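Local coordinates for protein FprA (Mycobacterium tuberculosis, PDB 1LQT) that transfers electrons between NADPH and ferredoxin, using FAD as cofactor, and may supply electrons to P450 systems, at residues A15-A20 / S64-K69; L42-G47 / A448-I453; L48-V53 / R439-L444. All blocks are in the same frame, centred on the assembly; numbering follows the deposited sequence. Where two conformers were deposited one is given.

From the N terminus, helix 13-28 comes first, and interaction 1 closes the first loop when 64-69 folds back onto 15-20. Inside that loop lie 42-47 and 48-53, consecutive pieces of the chain that both touch FAD. Their partners wait near the C terminus. Interaction 3 joins 48-53 to the loop 439-444, and interaction 2 joins 42-47 to helix 447-454. Interaction 3 is therefore nested inside interaction 2, and interaction 1 crosses both. The contacts also meet in space. W46 packs on F16, S64, F67 and E68, and L444 lies against L450. Interactions 2 and 3 tie the FAD-binding region to the C-terminal end, while interaction 1 joins two helices within the N-terminal part.

Interaction 1 (A15-A20 / S64-K69); sequences AFFAAA and SKQFEK
F16 and F17 on helix 13-28 meet Q66 and F67 on helix 64-71. The axes of the two segments pass 10.0 Å apart at 42°. Along 64-69, Q66 comes first and lies at the margin. Its chain runs extended beyond CG and brings OE1 to the edge of the F17 ring, 4.1 Å from F17 CE1. F67 carries the largest share of the contact. Its CG is anti to the carbonyl carbon (chi1 -55°), which places one face of the ring over F16 CB and turns an edge toward F17. The F16 and F67 rings are nearly parallel, but they are slid so far apart that they barely overlap. Each ring instead covers the other's CB in a reciprocal pair of CH-pi contacts. F67 CB sits 3.6 Å from the centroid of the F16 ring, almost on its normal. F16 CB sits 3.9 Å from the centroid of the F67 ring. Against F17 the pair is T-shaped, with the edge of F67 toward the F17 face and the planes at 83°. W46 packs beside F67, and F17 also touches helix 370-391. The result is a buried aromatic cluster between helix 13-28 and helix 64-71. The first of these is the opening helix of a Rossmann-type FAD-binding fold, where A15 fits the GxGxxA pattern.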
loop_
_atom_site.group_PDB
_atom_site.type_symbol
_atom_site.label_atom_id
_atom_site.label_comp_id
_atom_site.label_asym_id
_atom_site.label_seq_id
_atom_site.Cartn_x
_atom_site.Cartn_y
_atom_site.Cartn_z
ATOM N N ALA A 15 -1.192 11.096 -6.114
ATOM C CA ALA A 15 -0.343 12.153 -6.649
ATOM C C ALA A 15 -0.550 12.341 -8.142
ATOM O O ALA A 15 -0.685 13.461 -8.626
ATOM C CB ALA A 15 1.099 11.836 -6.357
ATOM N N PHE A 16 -0.527 11.235 -8.886
ATOM C CA PHE A 16 -0.678 11.330 -10.335
ATOM C C PHE A 16 -2.060 11.722 -10.784
ATOM O O PHE A 16 -2.216 12.449 -11.783
ATOM C CB PHE A 16 -0.197 10.054 -11.036
ATOM C CG PHE A 16 1.256 10.104 -11.337
ATOM C CD1 PHE A 16 1.706 10.866 -12.411
ATOM C CD2 PHE A 16 2.195 9.428 -10.567
ATOM C CE1 PHE A 16 3.056 10.951 -12.690
ATOM C CE2 PHE A 16 3.530 9.544 -10.853
ATOM C CZ PHE A 16 3.954 10.302 -11.896
ATOM N N PHE A 17 -3.089 11.294 -10.057
ATOM C CA PHE A 17 -4.430 11.750 -10.367
ATOM C C PHE A 17 -4.560 13.249 -10.068
ATOM O O PHE A 17 -5.153 13.995 -10.850
ATOM C CB PHE A 17 -5.479 10.938 -9.612
ATOM C CG PHE A 17 -5.597 9.474 -10.070
ATOM C CD1 PHE A 17 -5.627 9.112 -11.393
ATOM C CD2 PHE A 17 -5.727 8.477 -9.130
ATOM C CE1 PHE A 17 -5.745 7.798 -11.754
ATOM C CE2 PHE A 17 -5.866 7.159 -9.526
ATOM C CZ PHE A 17 -5.881 6.841 -10.811
ATOM N N ALA A 18 -3.960 13.695 -8.979
ATOM C CA ALA A 18 -3.972 15.128 -8.678
ATOM C C ALA A 18 -3.263 15.915 -9.782
ATOM O O ALA A 18 -3.742 16.946 -10.225
ATOM C CB ALA A 18 -3.334 15.386 -7.328
ATOM N N ALA A 19 -2.096 15.412 -10.200
ATOM C CA ALA A 19 -1.349 16.083 -11.260
ATOM C C ALA A 19 -2.190 16.205 -12.512
ATOM O O ALA A 19 -2.258 17.273 -13.138
ATOM C CB ALA A 19 -0.058 15.345 -11.548
ATOM N N ALA A 20 -2.832 15.111 -12.891
ATOM C CA ALA A 20 -3.658 15.136 -14.075
ATOM C C ALA A 20 -4.795 16.123 -13.939
ATOM O O ALA A 20 -5.111 16.850 -14.887
ATOM C CB ALA A 20 -4.180 13.739 -14.407
ATOM N N SER A 64 0.319 2.441 -14.596
ATOM C CA SER A 64 1.499 3.285 -14.650
ATOM C C SER A 64 1.685 3.965 -16.004
ATOM O O SER A 64 2.292 5.018 -16.069
ATOM C CB SER A 64 2.725 2.494 -14.234
ATOM O OG SER A 64 2.999 1.433 -15.117
ATOM N N LYS A 65 1.158 3.385 -17.076
ATOM C CA LYS A 65 1.270 4.026 -18.373
ATOM C C LYS A 65 0.597 5.377 -18.377
ATOM O O LYS A 65 1.053 6.315 -19.004
ATOM C CB LYS A 65 0.629 3.150 -19.438
ATOM C CG LYS A 65 1.407 1.951 -19.814
ATOM C CD LYS A 65 2.498 2.316 -20.791
ATOM C CE LYS A 65 3.083 1.116 -21.452
ATOM N NZ LYS A 65 4.061 1.562 -22.457
ATOM N N GLN A 66 -0.544 5.475 -17.697
ATOM C CA GLN A 66 -1.263 6.737 -17.559
ATOM C C GLN A 66 -0.393 7.763 -16.837
ATOM O O GLN A 66 -0.372 8.938 -17.190
ATOM C CB GLN A 66 -2.556 6.547 -16.746
ATOM C CG GLN A 66 -3.673 5.903 -17.412
ATOM C CD GLN A 66 -4.970 5.993 -16.577
ATOM O OE1 GLN A 66 -5.153 6.899 -15.703
ATOM N NE2 GLN A 66 -5.863 5.057 -16.833
ATOM N N PHE A 67 0.276 7.316 -15.775
ATOM C CA PHE A 67 1.143 8.187 -15.024
ATOM C C PHE A 67 2.289 8.676 -15.909
ATOM O O PHE A 67 2.675 9.833 -15.844
ATOM C CB PHE A 67 1.700 7.482 -13.767
ATOM C CG PHE A 67 0.638 6.891 -12.832
ATOM C CD1 PHE A 67 -0.696 7.259 -12.898
ATOM C CD2 PHE A 67 1.010 5.932 -11.920
ATOM C CE1 PHE A 67 -1.608 6.719 -12.022
ATOM C CE2 PHE A 67 0.078 5.375 -11.042
ATOM C CZ PHE A 67 -1.203 5.764 -11.109
ATOM N N GLU A 68 2.817 7.787 -16.732
ATOM C CA GLU A 68 3.916 8.149 -17.638
ATOM C C GLU A 68 3.455 9.194 -18.647
ATOM O O GLU A 68 4.190 10.114 -18.963
ATOM C CB GLU A 68 4.446 6.918 -18.355
ATOM C CG GLU A 68 5.202 5.993 -17.408
ATOM C CD GLU A 68 5.648 4.703 -18.055
ATOM O OE1 GLU A 68 4.796 4.026 -18.655
ATOM O OE2 GLU A 68 6.808 4.359 -17.919
ATOM N N LYS A 69 2.240 9.053 -19.141
ATOM C CA LYS A 69 1.714 10.026 -20.075
ATOM C C LYS A 69 1.586 11.393 -19.406
ATOM O O LYS A 69 1.946 12.397 -19.998
ATOM C CB LYS A 69 0.371 9.551 -20.621
ATOM C CG LYS A 69 -0.202 10.430 -21.724
ATOM C CD LYS A 69 -1.448 9.829 -22.353
ATOM C CE LYS A 69 -2.212 10.866 -23.149
ATOM N NZ LYS A 69 -1.319 11.472 -24.163
#

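Interaction 2 (L42-G47 / A448-I453); sequences LPTPWG and AELLRI. With FAD (flavin-adenine dinucleotide), chain H.
Helix 447-454, which meets P43 and T44 through L450 and L451, includes the 2.9 Å backbone bond from R452 N to A448 O, an ordinary turn of the helix. Facing it is the loop that follows strand 34-40 of the Rossmann-type FAD-binding fold. Just before this loop, E40 binds the cofactor through OE1 and accepts a hydrogen bond from L42 N through OE2. The contact itself is apolar and buried. P43 and L450 point toward each other, and their side chains cross at about a right angle. The proline ring presents CG, which lies 3.9 Å from L450 CB and equally close to L450 CD1. L450 thus touches the ring with its stem and one methyl. Its other methyl, CD2, reaches T44 CG2 at 3.8 Å. The T44 torsion (chi1 60°) sets this up: CG2 is anti to the carbonyl carbon, while OG1 sits between the backbone N and the carbonyl carbon. L451 adds a looser touch, with CD2 4.2 Å from P43 CG. V418 of the short strand 418-419 packs against both P43 and L451, and I426 of helix 420-434 packs against L450. Farther along the loop, P45 CG lies over one face of the W46 indole, 3.5 Å above its plane and away from its centre. W46 also makes an edge-to-face pair with W423. Both ends of 42-47 reach FAD. L42 CG comes near the ribose oxygen O2B. G47, the N-cap residue before helix 48-51, has a positive phi (55°), which favours glycine. Lacking a side chain, it can bring its CA to 3.2 Å from FAD O3B.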
loop_
_atom_site.group_PDB
_atom_site.type_symbol
_atom_site.label_atom_id
_atom_site.label_comp_id
_atom_site.label_asym_id
_atom_site.label_seq_id
_atom_site.Cartn_x
_atom_site.Cartn_y
_atom_site.Cartn_z
ATOM N N LEU A 42 11.443 7.934 -2.763
ATOM C CA LEU A 42 12.224 6.882 -3.395
ATOM C C LEU A 42 12.790 7.372 -4.712
ATOM O O LEU A 42 12.325 8.353 -5.281
ATOM C CB LEU A 42 11.324 5.666 -3.666
ATOM C CG LEU A 42 10.656 5.087 -2.431
ATOM C CD1 LEU A 42 9.832 3.878 -2.831
ATOM C CD2 LEU A 42 11.633 4.706 -1.348
ATOM N N PRO A 43 13.783 6.681 -5.260
ATOM C CA PRO A 43 14.259 7.021 -6.597
ATOM C C PRO A 43 13.240 6.742 -7.700
ATOM O O PRO A 43 13.375 7.253 -8.810
ATOM C CB PRO A 43 15.496 6.117 -6.767
ATOM C CG PRO A 43 15.946 5.891 -5.375
ATOM C CD PRO A 43 14.687 5.727 -4.596
ATOM N N THR A 44 12.264 5.898 -7.391
ATOM C CA THR A 44 11.307 5.390 -8.351
ATOM C C THR A 44 9.912 5.918 -8.045
ATOM O O THR A 44 9.543 5.966 -6.879
ATOM C CB THR A 44 11.279 3.855 -8.302
ATOM O OG1 THR A 44 10.889 3.436 -6.977
ATOM C CG2 THR A 44 12.639 3.232 -8.559
ATOM N N PRO A 45 9.139 6.242 -9.077
ATOM C CA PRO A 45 7.762 6.699 -8.900
ATOM C C PRO A 45 6.808 5.526 -8.749
ATOM O O PRO A 45 7.185 4.351 -8.811
ATOM C CB PRO A 45 7.495 7.446 -10.208
ATOM C CG PRO A 45 8.263 6.607 -11.227
ATOM C CD PRO A 45 9.518 6.225 -10.500
ATOM N N TRP A 46 5.547 5.898 -8.537
ATOM C CA TRP A 46 4.361 5.043 -8.640
ATOM C C TRP A 46 3.844 4.485 -7.319
ATOM O O TRP A 46 2.794 3.864 -7.279
ATOM C CB TRP A 46 4.458 3.954 -9.717
ATOM C CG TRP A 46 4.847 4.491 -11.096
ATOM C CD1 TRP A 46 4.725 5.794 -11.578
ATOM C CD2 TRP A 46 5.383 3.732 -12.160
ATOM N NE1 TRP A 46 5.200 5.864 -12.854
ATOM C CE2 TRP A 46 5.635 4.618 -13.230
ATOM C CE3 TRP A 46 5.721 2.388 -12.320
ATOM C CZ2 TRP A 46 6.167 4.183 -14.456
ATOM C CZ3 TRP A 46 6.240 1.968 -13.522
ATOM C CH2 TRP A 46 6.484 2.863 -14.562
ATOM N N GLY A 47 4.559 4.721 -6.236
ATOM C CA GLY A 47 4.092 4.328 -4.926
ATOM C C GLY A 47 3.774 2.859 -4.879
ATOM O O GLY A 47 4.538 2.007 -5.335
ATOM N N ALA A 448 21.381 2.169 -2.629
ATOM C CA ALA A 448 22.711 2.250 -3.238
ATOM C C ALA A 448 22.696 1.753 -4.682
ATOM O O ALA A 448 23.293 2.343 -5.559
ATOM C CB ALA A 448 23.723 1.491 -2.425
ATOM N N GLU A 449 22.010 0.647 -4.927
ATOM C CA GLU A 449 21.984 0.113 -6.296
ATOM C C GLU A 449 21.122 0.963 -7.211
ATOM O O GLU A 449 21.444 1.133 -8.368
ATOM C CB GLU A 449 21.521 -1.318 -6.329
ATOM C CG GLU A 449 22.373 -2.351 -5.594
ATOM C CD GLU A 449 21.489 -3.586 -5.281
ATOM O OE1 GLU A 449 21.591 -4.632 -5.957
ATOM O OE2 GLU A 449 20.605 -3.525 -4.397
ATOM N N LEU A 450 20.010 1.483 -6.689
ATOM C CA LEU A 450 19.206 2.409 -7.460
ATOM C C LEU A 450 19.994 3.628 -7.878
ATOM O O LEU A 450 19.904 4.072 -9.025
ATOM C CB LEU A 450 17.950 2.826 -6.674
ATOM C CG LEU A 450 16.883 1.740 -6.586
ATOM C CD1 LEU A 450 15.968 1.968 -5.397
ATOM C CD2 LEU A 450 16.088 1.667 -7.908
ATOM N N LEU A 451 20.732 4.191 -6.944
ATOM C CA LEU A 451 21.494 5.389 -7.244
ATOM C C LEU A 451 22.714 5.128 -8.110
ATOM O O LEU A 451 23.120 5.991 -8.892
ATOM C CB LEU A 451 21.888 6.101 -5.956
ATOM C CG LEU A 451 20.727 6.639 -5.130
ATOM C CD1 LEU A 451 21.302 7.400 -3.932
ATOM C CD2 LEU A 451 19.785 7.540 -5.890
ATOM N N ARG A 452 23.287 3.934 -8.026
ATOM C CA ARG A 452 24.403 3.575 -8.907
ATOM C C ARG A 452 23.964 3.726 -10.350
ATOM O O ARG A 452 24.720 4.188 -11.197
ATOM C CB ARG A 452 24.851 2.142 -8.614
ATOM C CG ARG A 452 25.963 1.570 -9.477
ATOM C CD ARG A 452 26.259 0.150 -9.080
ATOM N NE ARG A 452 27.384 -0.412 -9.777
ATOM C CZ ARG A 452 27.717 -1.681 -9.692
ATOM N NH1 ARG A 452 26.987 -2.503 -8.966
ATOM N NH2 ARG A 452 28.762 -2.144 -10.361
ATOM N N ILE A 453 22.725 3.335 -10.631
ATOM C CA ILE A 453 22.210 3.357 -11.984
ATOM C C ILE A 453 21.555 4.690 -12.315
ATOM O O ILE A 453 21.704 5.202 -13.402
ATOM C CB ILE A 453 21.231 2.160 -12.199
ATOM C CG1 ILE A 453 21.928 0.832 -11.954
ATOM C CG2 ILE A 453 20.581 2.245 -13.584
ATOM C CD1 ILE A 453 23.263 0.641 -12.642
HETATM P PA FAD H . 0.928 5.376 -2.249
HETATM O O1A FAD H . 1.399 4.705 -1.023
HETATM O O2A FAD H . 0.660 4.582 -3.474
HETATM O O5B FAD H . 1.992 6.498 -2.661
HETATM C C5B FAD H . 2.592 7.320 -1.652
HETATM C C4B FAD H . 3.908 7.824 -2.233
HETATM O O4B FAD H . 4.371 8.864 -1.376
HETATM C C3B FAD H . 5.014 6.764 -2.288
HETATM O O3B FAD H . 5.662 6.732 -3.539
HETATM C C2B FAD H . 5.926 7.176 -1.163
HETATM O O2B FAD H . 7.266 6.756 -1.273
HETATM C C1B FAD H . 5.762 8.701 -1.179
HETATM N N9A FAD H . 6.127 9.369 0.063
HETATM C C8A FAD H . 5.725 9.015 1.322
HETATM N N7A FAD H . 6.213 9.831 2.248
HETATM C C5A FAD H . 6.994 10.731 1.550
HETATM C C6A FAD H . 7.768 11.812 1.981
HETATM N N6A FAD H . 7.852 12.207 3.241
HETATM N N1A FAD H . 8.421 12.521 1.019
HETATM C C2A FAD H . 8.294 12.160 -0.286
HETATM N N3A FAD H . 7.568 11.142 -0.766
HETATM C C4A FAD H . 6.936 10.458 0.193
HETATM N N1 FAD H . -5.172 -1.490 -5.506
HETATM C C2 FAD H . -5.647 -2.037 -6.660
HETATM O O2 FAD H . -6.429 -1.431 -7.368
HETATM N N3 FAD H . -5.246 -3.317 -7.007
HETATM C C4 FAD H . -4.330 -4.046 -6.308
HETATM O O4 FAD H . -3.980 -5.183 -6.697
HETATM C C4X FAD H . -3.806 -3.457 -5.152
HETATM N N5 FAD H . -2.858 -4.116 -4.401
HETATM C C5X FAD H . -2.384 -3.543 -3.249
HETATM C C6 FAD H . -1.460 -4.208 -2.481
HETATM C C7 FAD H . -1.008 -3.707 -1.273
HETATM C C7M FAD H . 0.019 -4.463 -0.475
HETATM C C8 FAD H . -1.492 -2.463 -0.850
HETATM C C8M FAD H . -1.055 -1.880 0.465
HETATM C C9 FAD H . -2.412 -1.764 -1.628
HETATM C C9A FAD H . -2.870 -2.287 -2.829
HETATM N N10 FAD H . -3.810 -1.612 -3.615
HETATM C C10 FAD H . -4.259 -2.180 -4.782
HETATM C "C1'" FAD H . -4.314 -0.257 -3.249
HETATM C "C2'" FAD H . -3.422 0.843 -3.822
HETATM O "O2'" FAD H . -2.083 0.501 -3.564
HETATM C "C3'" FAD H . -3.767 2.189 -3.157
HETATM O "O3'" FAD H . -5.113 2.561 -3.438
HETATM C "C4'" FAD H . -2.960 3.389 -3.652
HETATM O "O4'" FAD H . -1.623 3.022 -3.977
HETATM C "C5'" FAD H . -2.955 4.500 -2.602
HETATM O "O5'" FAD H . -2.362 5.629 -3.256
HETATM P P FAD H . -1.646 6.830 -2.506
HETATM O O1P FAD H . -1.231 7.737 -3.600
HETATM O O2P FAD H . -2.470 7.404 -1.398
HETATM O O3P FAD H . -0.382 6.206 -1.780
#

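Interaction 3 (L48-V53 / R439-L444); sequences LVRSGV and RPRVKL. With FAD (flavin-adenine dinucleotide), chain H.
K443 NZ donates a hydrogen bond of 2.8 Å to R50 O, and the two long side chains run antiparallel alongside each other. K443 is extended beyond CG. Its amine reaches the carbonyl from above the carbonyl plane, at a C=O...N angle of 132°, and also bonds N133 O. R50 runs straight from CG to NE, with CG anti to the backbone N (chi1 176°). This carries its guanidinium back along the lysine stem. K443 CD lies 3.8 Å above one face of the guanidinium, off-centre, near its margin. At the edge, in plane, a water accepts from R50 NH2 at 2.9 Å and donates to L444 O. R441 is bent at chi3, and its guanidinium stands 72° from that of R50. R50 NH1 and R441 NH1 lie close, and both form salt bridges with E430 OE1, which probably offsets their like charges. R441 NH1 also forms a salt bridge with D427 OD1. On the cofactor side, L48 N donates to FAD O2A at 3.0 Å in a nearly straight bond, and V53 CG2 lies 3.6 Å from the flavin N5. A short helix that begins at the pyrophosphate, with the turn after it reaching the flavin, forms part of the FAD site of this ferredoxin-NADP reductase.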
loop_
_atom_site.group_PDB
_atom_site.type_symbol
_atom_site.label_atom_id
_atom_site.label_comp_id
_atom_site.label_asym_id
_atom_site.label_seq_id
_atom_site.Cartn_x
_atom_site.Cartn_y
_atom_site.Cartn_z
ATOM N N LEU A 48 2.640 2.529 -4.287
ATOM C CA LEU A 48 2.230 1.132 -4.094
ATOM C C LEU A 48 1.903 0.456 -5.416
ATOM O O LEU A 48 1.846 -0.773 -5.454
ATOM C CB LEU A 48 1.060 1.031 -3.137
ATOM C CG LEU A 48 1.369 1.316 -1.668
ATOM C CD1 LEU A 48 0.067 1.411 -0.896
ATOM C CD2 LEU A 48 2.253 0.238 -1.065
ATOM N N VAL A 49 1.709 1.185 -6.518
ATOM C CA VAL A 49 1.527 0.477 -7.783
ATOM C C VAL A 49 2.786 -0.365 -8.056
ATOM O O VAL A 49 2.691 -1.475 -8.572
ATOM C CB VAL A 49 1.198 1.436 -8.929
ATOM C CG1 VAL A 49 1.273 0.780 -10.289
ATOM C CG2 VAL A 49 -0.158 2.064 -8.717
ATOM N N ARG A 50 3.947 0.178 -7.772
ATOM C CA ARG A 50 5.206 -0.541 -7.861
ATOM C C ARG A 50 5.487 -1.403 -6.639
ATOM O O ARG A 50 5.792 -2.591 -6.789
ATOM C CB ARG A 50 6.350 0.451 -8.087
ATOM C CG ARG A 50 7.721 -0.187 -8.091
ATOM C CD ARG A 50 8.829 0.802 -8.228
ATOM N NE ARG A 50 10.128 0.262 -7.904
ATOM C CZ ARG A 50 11.061 -0.137 -8.785
ATOM N NH1 ARG A 50 10.838 -0.087 -10.079
ATOM N NH2 ARG A 50 12.221 -0.570 -8.347
ATOM N N SER A 51 5.367 -0.848 -5.432
ATOM C CA SER A 51 5.878 -1.536 -4.253
ATOM C C SER A 51 4.870 -2.316 -3.432
ATOM O O SER A 51 5.275 -3.009 -2.513
ATOM C CB SER A 51 6.587 -0.567 -3.347
ATOM O OG SER A 51 5.689 0.286 -2.653
ATOM N N GLY A 52 3.601 -2.166 -3.760
ATOM C CA GLY A 52 2.527 -2.788 -3.007
ATOM C C GLY A 52 1.823 -3.898 -3.752
ATOM O O GLY A 52 1.829 -5.034 -3.320
ATOM N N VAL A 53 1.261 -3.562 -4.902
ATOM C CA VAL A 53 0.591 -4.521 -5.743
ATOM C C VAL A 53 1.486 -5.743 -5.883
ATOM O O VAL A 53 2.688 -5.637 -6.156
ATOM C CB VAL A 53 0.237 -3.912 -7.118
ATOM C CG1 VAL A 53 -0.377 -4.962 -8.009
ATOM C CG2 VAL A 53 -0.702 -2.724 -6.974
ATOM N N ARG A 439 10.657 -12.279 -17.075
ATOM C CA ARG A 439 10.114 -11.444 -16.020
ATOM C C ARG A 439 9.879 -10.035 -16.531
ATOM O O ARG A 439 10.630 -9.576 -17.397
ATOM C CB ARG A 439 11.095 -11.392 -14.847
ATOM C CG ARG A 439 11.494 -12.771 -14.335
ATOM C CD ARG A 439 12.675 -12.780 -13.422
ATOM N NE ARG A 439 12.370 -12.226 -12.112
ATOM C CZ ARG A 439 13.240 -12.166 -11.107
ATOM N NH1 ARG A 439 14.493 -12.574 -11.237
ATOM N NH2 ARG A 439 12.885 -11.632 -9.949
ATOM N N PRO A 440 8.906 -9.298 -15.995
ATOM C CA PRO A 440 8.727 -7.924 -16.466
ATOM C C PRO A 440 9.935 -7.035 -16.167
ATOM O O PRO A 440 10.255 -6.147 -16.941
ATOM C CB PRO A 440 7.460 -7.456 -15.725
ATOM C CG PRO A 440 6.738 -8.721 -15.403
ATOM C CD PRO A 440 7.778 -9.728 -15.139
ATOM N N ARG A 441 10.546 -7.286 -15.021
ATOM C CA ARG A 441 11.724 -6.549 -14.616
ATOM C C ARG A 441 12.373 -7.299 -13.462
ATOM O O ARG A 441 11.746 -8.158 -12.838
ATOM C CB ARG A 441 11.400 -5.116 -14.183
ATOM C CG ARG A 441 10.603 -5.023 -12.913
ATOM C CD ARG A 441 10.294 -3.586 -12.484
ATOM N NE ARG A 441 9.503 -2.869 -13.477
ATOM C CZ ARG A 441 9.841 -1.726 -14.115
ATOM N NH1 ARG A 441 10.979 -1.060 -13.886
ATOM N NH2 ARG A 441 9.003 -1.233 -15.006
ATOM N N VAL A 442 13.627 -6.942 -13.186
ATOM C CA VAL A 442 14.285 -7.317 -11.929
ATOM C C VAL A 442 14.627 -6.016 -11.278
ATOM O O VAL A 442 15.366 -5.218 -11.829
ATOM C CB VAL A 442 15.536 -8.201 -12.120
ATOM C CG1 VAL A 442 16.137 -8.530 -10.788
ATOM C CG2 VAL A 442 15.219 -9.437 -12.903
ATOM N N LYS A 443 14.058 -5.780 -10.109
ATOM C CA LYS A 443 14.209 -4.521 -9.429
ATOM C C LYS A 443 15.520 -4.386 -8.702
ATOM O O LYS A 443 16.042 -5.321 -8.125
ATOM C CB LYS A 443 13.072 -4.332 -8.433
ATOM C CG LYS A 443 11.725 -4.127 -9.067
ATOM C CD LYS A 443 10.646 -4.028 -8.014
ATOM C CE LYS A 443 9.302 -3.811 -8.620
ATOM N NZ LYS A 443 8.221 -3.859 -7.551
ATOM N N LEU A 444 16.018 -3.149 -8.709
ATOM C CA LEU A 444 17.145 -2.746 -7.886
ATOM C C LEU A 444 16.554 -2.501 -6.481
ATOM O O LEU A 444 15.679 -1.652 -6.296
ATOM C CB LEU A 444 17.762 -1.488 -8.481
ATOM C CG LEU A 444 18.398 -1.701 -9.855
ATOM C CD1 LEU A 444 18.588 -0.385 -10.545
ATOM C CD2 LEU A 444 19.730 -2.420 -9.716
HETATM P PA FAD H . 0.928 5.376 -2.249
HETATM O O1A FAD H . 1.399 4.705 -1.023
HETATM O O2A FAD H . 0.660 4.582 -3.474
HETATM O O5B FAD H . 1.992 6.498 -2.661
HETATM C C5B FAD H . 2.592 7.320 -1.652
HETATM C C4B FAD H . 3.908 7.824 -2.233
HETATM O O4B FAD H . 4.371 8.864 -1.376
HETATM C C3B FAD H . 5.014 6.764 -2.288
HETATM O O3B FAD H . 5.662 6.732 -3.539
HETATM C C2B FAD H . 5.926 7.176 -1.163
HETATM O O2B FAD H . 7.266 6.756 -1.273
HETATM C C1B FAD H . 5.762 8.701 -1.179
HETATM N N9A FAD H . 6.127 9.369 0.063
HETATM C C8A FAD H . 5.725 9.015 1.322
HETATM N N7A FAD H . 6.213 9.831 2.248
HETATM C C5A FAD H . 6.994 10.731 1.550
HETATM C C6A FAD H . 7.768 11.812 1.981
HETATM N N6A FAD H . 7.852 12.207 3.241
HETATM N N1A FAD H . 8.421 12.521 1.019
HETATM C C2A FAD H . 8.294 12.160 -0.286
HETATM N N3A FAD H . 7.568 11.142 -0.766
HETATM C C4A FAD H . 6.936 10.458 0.193
HETATM N N1 FAD H . -5.172 -1.490 -5.506
HETATM C C2 FAD H . -5.647 -2.037 -6.660
HETATM O O2 FAD H . -6.429 -1.431 -7.368
HETATM N N3 FAD H . -5.246 -3.317 -7.007
HETATM C C4 FAD H . -4.330 -4.046 -6.308
HETATM O O4 FAD H . -3.980 -5.183 -6.697
HETATM C C4X FAD H . -3.806 -3.457 -5.152
HETATM N N5 FAD H . -2.858 -4.116 -4.401
HETATM C C5X FAD H . -2.384 -3.543 -3.249
HETATM C C6 FAD H . -1.460 -4.208 -2.481
HETATM C C7 FAD H . -1.008 -3.707 -1.273
HETATM C C7M FAD H . 0.019 -4.463 -0.475
HETATM C C8 FAD H . -1.492 -2.463 -0.850
HETATM C C8M FAD H . -1.055 -1.880 0.465
HETATM C C9 FAD H . -2.412 -1.764 -1.628
HETATM C C9A FAD H . -2.870 -2.287 -2.829
HETATM N N10 FAD H . -3.810 -1.612 -3.615
HETATM C C10 FAD H . -4.259 -2.180 -4.782
HETATM C "C1'" FAD H . -4.314 -0.257 -3.249
HETATM C "C2'" FAD H . -3.422 0.843 -3.822
HETATM O "O2'" FAD H . -2.083 0.501 -3.564
HETATM C "C3'" FAD H . -3.767 2.189 -3.157
HETATM O "O3'" FAD H . -5.113 2.561 -3.438
HETATM C "C4'" FAD H . -2.960 3.389 -3.652
HETATM O "O4'" FAD H . -1.623 3.022 -3.977
HETATM C "C5'" FAD H . -2.955 4.500 -2.602
HETATM O "O5'" FAD H . -2.362 5.629 -3.256
HETATM P P FAD H . -1.646 6.830 -2.506
HETATM O O1P FAD H . -1.231 7.737 -3.600
HETATM O O2P FAD H . -2.470 7.404 -1.398
HETATM O O3P FAD H . -0.382 6.206 -1.780
HETATM O O HOH W 1 13.238 -0.634 -5.619
#